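Local coordinates for response regulator receiver protein (Dyadobacter fermentans, PDB 4XLT) that probably acts as a phosphorylatable receiver module in bacterial two-component signalling, as CheY-like response regulators do, at residues G49-T55 with A81-R87; K25-T29 with I119-R123; I8-S12 with L59-M63. All coordinates share one frame; numbering follows the deposited sequence.

Interaction 1: residues G49-T55 with A81-R87; sequences GADIPDT and AVRARIR
Arg-85 reaches across to Asp-54 and lays the end of its guanidinium against a single carboxylate oxygen, forming a salt bridge through two hydrogen bonds: NH1 lies 2.6 Å and NH2 2.8 Å from Asp-54 OD1. Both bonds lie close to the guanidinium plane, but the carboxylate is turned 47° from that plane, and NH1 meets OD1 from above the carboxylate while NH2 comes nearly along its C-O bond. NH2 also donates to Ile-52 O at 3.0 Å, within the carbonyl plane, which fixes the rotation of the group. The bends at chi2 (-100°) and chi3 (60°) fold the arginine back over the 49-52 turn, with CD 3.5 Å from Ala-50 O. An alanine here is likely to leave Asp-54 without its charged mate and the Ile-52 carbonyl without this donor. Alongside the arginine, Ile-52 runs the opposite way, and its CD1 touches Val-82 CG2 at 3.7 Å. Ala-50 CB packs on Ala-81 CB at 3.9 Å. Beyond the turn the chains become parallel neighbours: Thr-55 N donates to Arg-85 O at 3.0 Å, and Thr-55 O accepts from Arg-87 N. The contact thus marks where strands 54-60 and 86-92 enter the central sheet, beside helix 80-83. Strand 4-9 flanks Thr-55, Tyr-75 of helix 68-75 touches Ile-86, and Trp-129 of a second subunit packs on Ala-50.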
loop_
_atom_site.group_PDB
_atom_site.type_symbol
_atom_site.label_atom_id
_atom_site.label_comp_id
_atom_site.label_asym_id
_atom_site.label_seq_id
_atom_site.Cartn_x
_atom_site.Cartn_y
_atom_site.Cartn_z
ATOM N N GLY A 49 0.392 15.548 0.698
ATOM C CA GLY A 49 -0.193 14.781 -0.385
ATOM C C GLY A 49 0.816 13.795 -0.936
ATOM O O GLY A 49 1.884 13.602 -0.358
ATOM N N ALA A 50 0.484 13.173 -2.062
ATOM C CA ALA A 50 1.382 12.215 -2.698
ATOM C C ALA A 50 2.445 12.919 -3.536
ATOM O O ALA A 50 3.196 12.275 -4.268
ATOM C CB ALA A 50 0.594 11.241 -3.558
ATOM N N ASP A 51 2.503 14.243 -3.426
ATOM C CA ASP A 51 3.464 15.034 -4.185
ATOM C C ASP A 51 4.711 15.344 -3.360
ATOM O O ASP A 51 5.608 16.050 -3.821
ATOM C CB ASP A 51 2.819 16.337 -4.669
ATOM C CG ASP A 51 2.329 17.206 -3.524
ATOM O OD1 ASP A 51 2.020 16.658 -2.445
ATOM O OD2 ASP A 51 2.250 18.441 -3.705
ATOM N N ILE A 52 4.764 14.813 -2.143
ATOM C CA ILE A 52 5.898 15.051 -1.258
ATOM C C ILE A 52 7.124 14.265 -1.711
ATOM O O ILE A 52 6.992 13.187 -2.293
ATOM C CB ILE A 52 5.567 14.681 0.204
ATOM C CG1 ILE A 52 5.296 13.182 0.337
ATOM C CG2 ILE A 52 4.384 15.494 0.700
ATOM C CD1 ILE A 52 5.315 12.693 1.768
ATOM N N PRO A 53 8.325 14.811 -1.455
ATOM C CA PRO A 53 9.581 14.129 -1.787
ATOM C C PRO A 53 9.750 12.814 -1.037
ATOM O O PRO A 53 8.995 12.537 -0.103
ATOM C CB PRO A 53 10.657 15.131 -1.347
ATOM C CG PRO A 53 9.974 16.445 -1.323
ATOM C CD PRO A 53 8.562 16.163 -0.918
ATOM N N ASP A 54 10.729 12.015 -1.456
ATOM C CA ASP A 54 11.137 10.838 -0.702
ATOM C C ASP A 54 11.428 11.248 0.731
ATOM O O ASP A 54 12.318 12.056 0.983
ATOM C CB ASP A 54 12.365 10.183 -1.333
ATOM C CG ASP A 54 12.058 9.527 -2.661
ATOM O OD1 ASP A 54 10.967 9.778 -3.214
ATOM O OD2 ASP A 54 12.911 8.759 -3.154
ATOM N N THR A 55 10.664 10.701 1.669
ATOM C CA THR A 55 10.743 11.146 3.052
ATOM C C THR A 55 11.121 10.016 4.001
ATOM O O THR A 55 10.522 8.942 3.981
ATOM C CB THR A 55 9.406 11.765 3.506
ATOM O OG1 THR A 55 9.108 12.909 2.694
ATOM C CG2 THR A 55 9.474 12.184 4.967
ATOM N N ALA A 81 -1.264 6.518 -0.499
ATOM C CA ALA A 81 -0.506 7.259 -1.498
ATOM C C ALA A 81 0.594 8.123 -0.880
ATOM O O ALA A 81 1.605 8.396 -1.527
ATOM C CB ALA A 81 -1.439 8.118 -2.329
ATOM N N VAL A 82 0.411 8.555 0.364
ATOM C CA VAL A 82 1.443 9.355 1.012
ATOM C C VAL A 82 2.417 8.448 1.772
ATOM O O VAL A 82 3.604 8.751 1.872
ATOM C CB VAL A 82 0.838 10.435 1.955
ATOM C CG1 VAL A 82 0.301 9.827 3.236
ATOM C CG2 VAL A 82 1.875 11.499 2.277
ATOM N N ARG A 83 1.919 7.318 2.268
ATOM C CA ARG A 83 2.763 6.345 2.958
ATOM C C ARG A 83 3.768 5.710 2.005
ATOM O O ARG A 83 4.851 5.305 2.417
ATOM C CB ARG A 83 1.908 5.262 3.619
ATOM C CG ARG A 83 1.522 5.580 5.057
ATOM C CD ARG A 83 0.179 4.983 5.429
ATOM N NE ARG A 83 0.049 3.597 4.993
ATOM C CZ ARG A 83 -1.114 2.967 4.868
ATOM N NH1 ARG A 83 -2.247 3.602 5.146
ATOM N NH2 ARG A 83 -1.149 1.705 4.463
ATOM N N ALA A 84 3.404 5.635 0.729
ATOM C CA ALA A 84 4.270 5.043 -0.284
ATOM C C ALA A 84 5.492 5.919 -0.564
ATOM O O ALA A 84 6.482 5.453 -1.129
ATOM C CB ALA A 84 3.487 4.796 -1.570
ATOM N N ARG A 85 5.414 7.185 -0.164
ATOM C CA ARG A 85 6.502 8.137 -0.373
ATOM C C ARG A 85 7.393 8.218 0.858
ATOM O O ARG A 85 8.329 9.019 0.913
ATOM C CB ARG A 85 5.946 9.527 -0.699
ATOM C CG ARG A 85 4.930 9.561 -1.831
ATOM C CD ARG A 85 5.556 10.005 -3.144
ATOM N NE ARG A 85 6.630 9.115 -3.572
ATOM C CZ ARG A 85 7.918 9.439 -3.560
ATOM N NH1 ARG A 85 8.825 8.561 -3.965
ATOM N NH2 ARG A 85 8.300 10.641 -3.151
ATOM N N ILE A 86 7.091 7.381 1.846
ATOM C CA ILE A 86 7.740 7.458 3.146
ATOM C C ILE A 86 8.371 6.125 3.547
ATOM O O ILE A 86 7.818 5.058 3.274
ATOM C CB ILE A 86 6.731 7.897 4.229
ATOM C CG1 ILE A 86 6.170 9.281 3.895
ATOM C CG2 ILE A 86 7.367 7.887 5.615
ATOM C CD1 ILE A 86 5.061 9.737 4.818
ATOM N N ARG A 87 9.547 6.199 4.165
ATOM C CA ARG A 87 10.169 5.047 4.806
ATOM C C ARG A 87 10.349 5.350 6.289
ATOM O O ARG A 87 11.093 6.257 6.659
ATOM C CB ARG A 87 11.511 4.716 4.160
ATOM C CG ARG A 87 11.439 4.489 2.661
ATOM C CD ARG A 87 10.588 3.284 2.298
ATOM N NE ARG A 87 10.564 3.077 0.853
ATOM C CZ ARG A 87 9.597 3.510 0.051
ATOM N NH1 ARG A 87 8.556 4.163 0.553
ATOM N NH2 ARG A 87 9.665 3.282 -1.254
#

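Interaction 2: residues K25-T29 with I119-R123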
loop_
_atom_site.group_PDB
_atom_site.type_symbol
_atom_site.label_atom_id
_atom_site.label_comp_id
_atom_site.label_asym_id
_atom_site.label_seq_id
_atom_site.Cartn_x
_atom_site.Cartn_y
_atom_site.Cartn_z
ATOM N N LYS A 25 25.024 17.547 9.133
ATOM C CA LYS A 25 26.483 17.523 9.058
ATOM C C LYS A 25 26.963 16.651 7.904
ATOM O O LYS A 25 28.002 16.922 7.300
ATOM C CB LYS A 25 27.081 17.027 10.376
ATOM N N SER A 26 26.206 15.602 7.606
ATOM C CA SER A 26 26.495 14.764 6.450
ATOM C C SER A 26 25.737 15.280 5.232
ATOM O O SER A 26 24.839 16.115 5.357
ATOM C CB SER A 26 26.131 13.306 6.728
ATOM O OG SER A 26 24.740 13.160 6.969
ATOM N N GLY A 27 26.098 14.783 4.055
ATOM C CA GLY A 27 25.413 15.162 2.833
ATOM C C GLY A 27 24.203 14.283 2.579
ATOM O O GLY A 27 23.738 14.154 1.447
ATOM N N LEU A 28 23.689 13.680 3.644
ATOM C CA LEU A 28 22.584 12.741 3.537
ATOM C C LEU A 28 21.268 13.458 3.248
ATOM O O LEU A 28 20.383 12.909 2.592
ATOM C CB LEU A 28 22.468 11.919 4.818
ATOM C CG LEU A 28 21.672 10.619 4.730
ATOM C CD1 LEU A 28 22.268 9.701 3.672
ATOM C CD2 LEU A 28 21.647 9.938 6.088
ATOM N N THR A 29 21.149 14.687 3.743
ATOM C CA THR A 29 19.947 15.487 3.535
ATOM C C THR A 29 20.215 16.959 3.814
ATOM O O THR A 29 21.208 17.308 4.451
ATOM C CB THR A 29 18.787 15.017 4.431
ATOM O OG1 THR A 29 17.648 15.864 4.230
ATOM C CG2 THR A 29 19.190 15.060 5.898
ATOM N N ILE A 119 25.268 7.003 10.683
ATOM C CA ILE A 119 25.043 7.578 9.359
ATOM C C ILE A 119 25.448 6.653 8.199
ATOM O O ILE A 119 24.680 6.509 7.246
ATOM C CB ILE A 119 25.778 8.929 9.213
ATOM C CG1 ILE A 119 25.321 9.897 10.308
ATOM C CG2 ILE A 119 25.535 9.529 7.835
ATOM C CD1 ILE A 119 26.016 11.241 10.273
ATOM N N PRO A 120 26.639 6.018 8.263
ATOM C CA PRO A 120 26.942 5.132 7.129
ATOM C C PRO A 120 25.994 3.937 7.044
ATOM O O PRO A 120 25.705 3.456 5.948
ATOM C CB PRO A 120 28.379 4.674 7.413
ATOM C CG PRO A 120 28.557 4.850 8.878
ATOM C CD PRO A 120 27.754 6.065 9.229
ATOM N N LEU A 121 25.509 3.474 8.191
ATOM C CA LEU A 121 24.572 2.359 8.233
ATOM C C LEU A 121 23.242 2.756 7.603
ATOM O O LEU A 121 22.616 1.964 6.896
ATOM C CB LEU A 121 24.366 1.892 9.679
ATOM C CG LEU A 121 23.535 0.640 9.970
ATOM C CD1 LEU A 121 24.075 -0.054 11.210
ATOM C CD2 LEU A 121 22.058 0.971 10.157
ATOM N N LEU A 122 22.814 3.987 7.864
ATOM C CA LEU A 122 21.533 4.465 7.363
ATOM C C LEU A 122 21.618 4.816 5.882
ATOM O O LEU A 122 20.693 4.535 5.120
ATOM C CB LEU A 122 21.055 5.674 8.170
ATOM C CG LEU A 122 19.595 6.082 7.957
ATOM C CD1 LEU A 122 18.921 6.373 9.283
ATOM C CD2 LEU A 122 19.499 7.290 7.053
ATOM N N ARG A 123 22.728 5.429 5.482
ATOM C CA ARG A 123 22.950 5.800 4.087
ATOM C C ARG A 123 22.905 4.578 3.169
ATOM O O ARG A 123 22.355 4.635 2.067
ATOM C CB ARG A 123 24.288 6.531 3.939
ATOM C CG ARG A 123 24.796 6.647 2.507
ATOM C CD ARG A 123 25.315 8.047 2.214
ATOM N NE ARG A 123 26.157 8.560 3.293
ATOM C CZ ARG A 123 26.505 9.836 3.423
ATOM N NH1 ARG A 123 26.083 10.734 2.544
ATOM N NH2 ARG A 123 27.271 10.218 4.437
#
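Leu-28 pushes its two methyls into helix 119-129: CD2 meets Leu-122 CD2 at 3.5 Å, the two side chains crossing at about a right angle, while CD1 lies 3.8 Å from both CB and CD of Arg-123. With CG anti to the backbone N (chi1 -162°), the leucine extends from the loop toward the helix, sliding past the arginine in the opposite direction. Arg-123 bends at chi2 and chi3 and carries its guanidinium to the loop, where NH2 stands 4.0 Å from Ser-26 CB and NH1 4.0 Å from Gly-27 C. Ile-119 also meets Ser-26, its CG2 3.8 Å from Ser-26 OG. That hydroxyl is hydrogen-bonded to Leu-23 O of helix 13-25, just where the chain leaves helical geometry at Ser-26. Further out, Phe-6 of strand 4-9 touches both Leu-28 and Leu-122, and Leu-23 packs on Leu-28. The contact therefore joins the loop after helix 13-25 to the start of the last helix, on the face of the sheet that both helices cover in the CheY-like fold. Its chemistry is almost wholly van der Waals: the arginine contributes its carbon chain, while its charged end makes neither salt bridge nor hydrogen bond to the loop.

Interaction 3: residues I8-S12 with L59-M63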
loop_
_atom_site.group_PDB
_atom_site.type_symbol
_atom_site.label_atom_id
_atom_site.label_comp_id
_atom_site.label_asym_id
_atom_site.label_seq_id
_atom_site.Cartn_x
_atom_site.Cartn_y
_atom_site.Cartn_z
ATOM N N ILE A 8 12.220 13.868 12.052
ATOM C CA ILE A 8 12.590 13.231 13.307
ATOM C C ILE A 8 11.502 13.466 14.344
ATOM O O ILE A 8 11.037 14.592 14.527
ATOM C CB ILE A 8 13.938 13.753 13.841
ATOM C CG1 ILE A 8 14.982 13.773 12.723
ATOM C CG2 ILE A 8 14.420 12.896 15.001
ATOM C CD1 ILE A 8 16.304 14.402 13.130
ATOM N N VAL A 9 11.088 12.389 15.006
ATOM C CA VAL A 9 10.070 12.453 16.049
ATOM C C VAL A 9 10.637 11.888 17.344
ATOM O O VAL A 9 10.810 10.676 17.474
ATOM C CB VAL A 9 8.796 11.672 15.659
ATOM C CG1 VAL A 9 7.697 11.906 16.685
ATOM C CG2 VAL A 9 8.327 12.074 14.270
ATOM N N ASP A 10 10.931 12.767 18.297
ATOM C CA ASP A 10 11.568 12.361 19.548
ATOM C C ASP A 10 11.138 13.277 20.694
ATOM O O ASP A 10 11.156 14.502 20.563
ATOM C CB ASP A 10 13.094 12.373 19.393
ATOM C CG ASP A 10 13.811 11.553 20.462
ATOM O OD1 ASP A 10 13.345 11.512 21.623
ATOM O OD2 ASP A 10 14.854 10.951 20.136
ATOM N N ASP A 11 10.751 12.682 21.819
ATOM C CA ASP A 11 10.323 13.458 22.980
ATOM C C ASP A 11 11.518 14.081 23.691
ATOM O O ASP A 11 11.367 15.034 24.460
ATOM C CB ASP A 11 9.532 12.586 23.955
ATOM C CG ASP A 11 10.374 11.482 24.560
ATOM O OD1 ASP A 11 11.199 10.894 23.830
ATOM O OD2 ASP A 11 10.216 11.207 25.769
ATOM N N SER A 12 12.705 13.534 23.440
ATOM C CA SER A 12 13.935 14.078 24.004
ATOM C C SER A 12 14.444 15.237 23.158
ATOM O O SER A 12 14.867 15.048 22.017
ATOM C CB SER A 12 15.010 12.997 24.112
ATOM O OG SER A 12 16.263 13.573 24.433
ATOM N N LEU A 59 11.603 7.670 14.152
ATOM C CA LEU A 59 10.675 7.693 15.270
ATOM C C LEU A 59 11.286 7.053 16.511
ATOM O O LEU A 59 11.764 5.920 16.462
ATOM C CB LEU A 59 9.381 6.979 14.884
ATOM C CG LEU A 59 8.331 6.815 15.977
ATOM C CD1 LEU A 59 7.738 8.161 16.351
ATOM C CD2 LEU A 59 7.252 5.846 15.525
ATOM N N ASP A 60 11.281 7.781 17.623
ATOM C CA ASP A 60 11.832 7.245 18.860
ATOM C C ASP A 60 10.891 6.215 19.472
ATOM O O ASP A 60 9.671 6.374 19.438
ATOM C CB ASP A 60 12.115 8.361 19.865
ATOM C CG ASP A 60 12.586 7.828 21.205
ATOM O OD1 ASP A 60 13.743 7.365 21.295
ATOM O OD2 ASP A 60 11.794 7.867 22.169
ATOM N N LEU A 61 11.472 5.159 20.031
ATOM C CA LEU A 61 10.705 4.068 20.624
ATOM C C LEU A 61 10.053 4.455 21.955
ATOM O O LEU A 61 8.829 4.525 22.057
ATOM C CB LEU A 61 11.601 2.846 20.819
ATOM C CG LEU A 61 10.901 1.586 21.322
ATOM C CD1 LEU A 61 9.758 1.227 20.392
ATOM C CD2 LEU A 61 11.889 0.437 21.434
ATOM N N GLN A 62 10.872 4.697 22.974
ATOM C CA GLN A 62 10.358 5.054 24.296
ATOM C C GLN A 62 9.848 6.491 24.323
ATOM O O GLN A 62 10.554 7.405 24.753
ATOM C CB GLN A 62 11.429 4.864 25.373
ATOM C CG GLN A 62 11.672 3.415 25.769
ATOM C CD GLN A 62 12.532 2.673 24.768
ATOM O OE1 GLN A 62 13.354 3.272 24.074
ATOM N NE2 GLN A 62 12.346 1.360 24.686
HETATM N N MSE A 63 8.613 6.677 23.868
HETATM C CA MSE A 63 8.002 7.998 23.818
HETATM C C MSE A 63 6.698 8.024 24.616
HETATM O O MSE A 63 5.837 8.880 24.407
HETATM C CB MSE A 63 7.752 8.407 22.366
HETATM C CG MSE A 63 7.754 9.905 22.134
HETATM SE SE MSE A 63 7.533 10.357 20.256
HETATM C CE MSE A 63 7.651 12.295 20.410
#
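Val-9 and Leu-59 pair as neighbours in adjacent parallel strands, their CA atoms 4.9 Å apart, and Asp-60 N donates to Val-9 O at 2.9 Å just where both strands run out. On one face of the sheet the two side chains lie side by side and point the same way, Leu-59 CD1 resting against Val-9 CB at 3.7 Å. Met-63, a poorly ordered selenomethionine whose contacts are correspondingly less certain, crosses the valine at about a right angle; its extended chain carries CE to 3.7 Å from Val-9 CG1 and onto the backbone around Asp-10 and Asp-11. The side chains of Met-63 and Asp-11 run past each other in opposite directions, Met-63 CG near Asp-11 CB.

At the ends of the two strands three aspartates gather. The carboxylates of Asp-10 and Asp-60 are stacked, their planes only 13° apart, with Asp-10 OD2 3.9 Å from Asp-60 OD1. Both side chains leave the backbone with CG anti to N (chi1 -161° and 175°), which brings the two groups together from neighbouring strands. Asp-11 adds a third, its OD1 3.5 Å from Asp-60 OD2. Asp-10 OD1 is itself taken by Ser-12 N at 2.8 Å in an Asx turn, which helps to fix the rotation of that carboxylate. Ser-12 OG in turn caps helix 13-25 at Asp-15 N.

Asp-60 is the predicted phosphorylation site, unmodified here, and the cluster matches the acidic pocket of receiver domains, where the paired aspartates at the end of the first strand usually help to hold magnesium. Lys-115 makes salt bridges to Asp-10 OD2 and Asp-60 OD1, and its charge probably offsets part of the repulsion among these crowded carboxylates.

Strand 54-60 ties interactions 1 and 3 together: it enters the sheet at interaction 1 and delivers Asp-60 to the acidic pocket at interaction 3, their centres about 21 Å apart on opposite sides of the chain's centre. Strand 86-92 pairs with it in interaction 1 and strand 4-9 in interaction 3. Interaction 2 stands off to one side, its centre about 20 Å from that of interaction 1 and about 19 Å from that of interaction 3, and touches neither. Its loop and the pocket segment 8-12 nevertheless flank the same helix 13-25, one at its end and the other just before its start. Along the chain, interaction 1 is nested within the loop that interaction 2 closes.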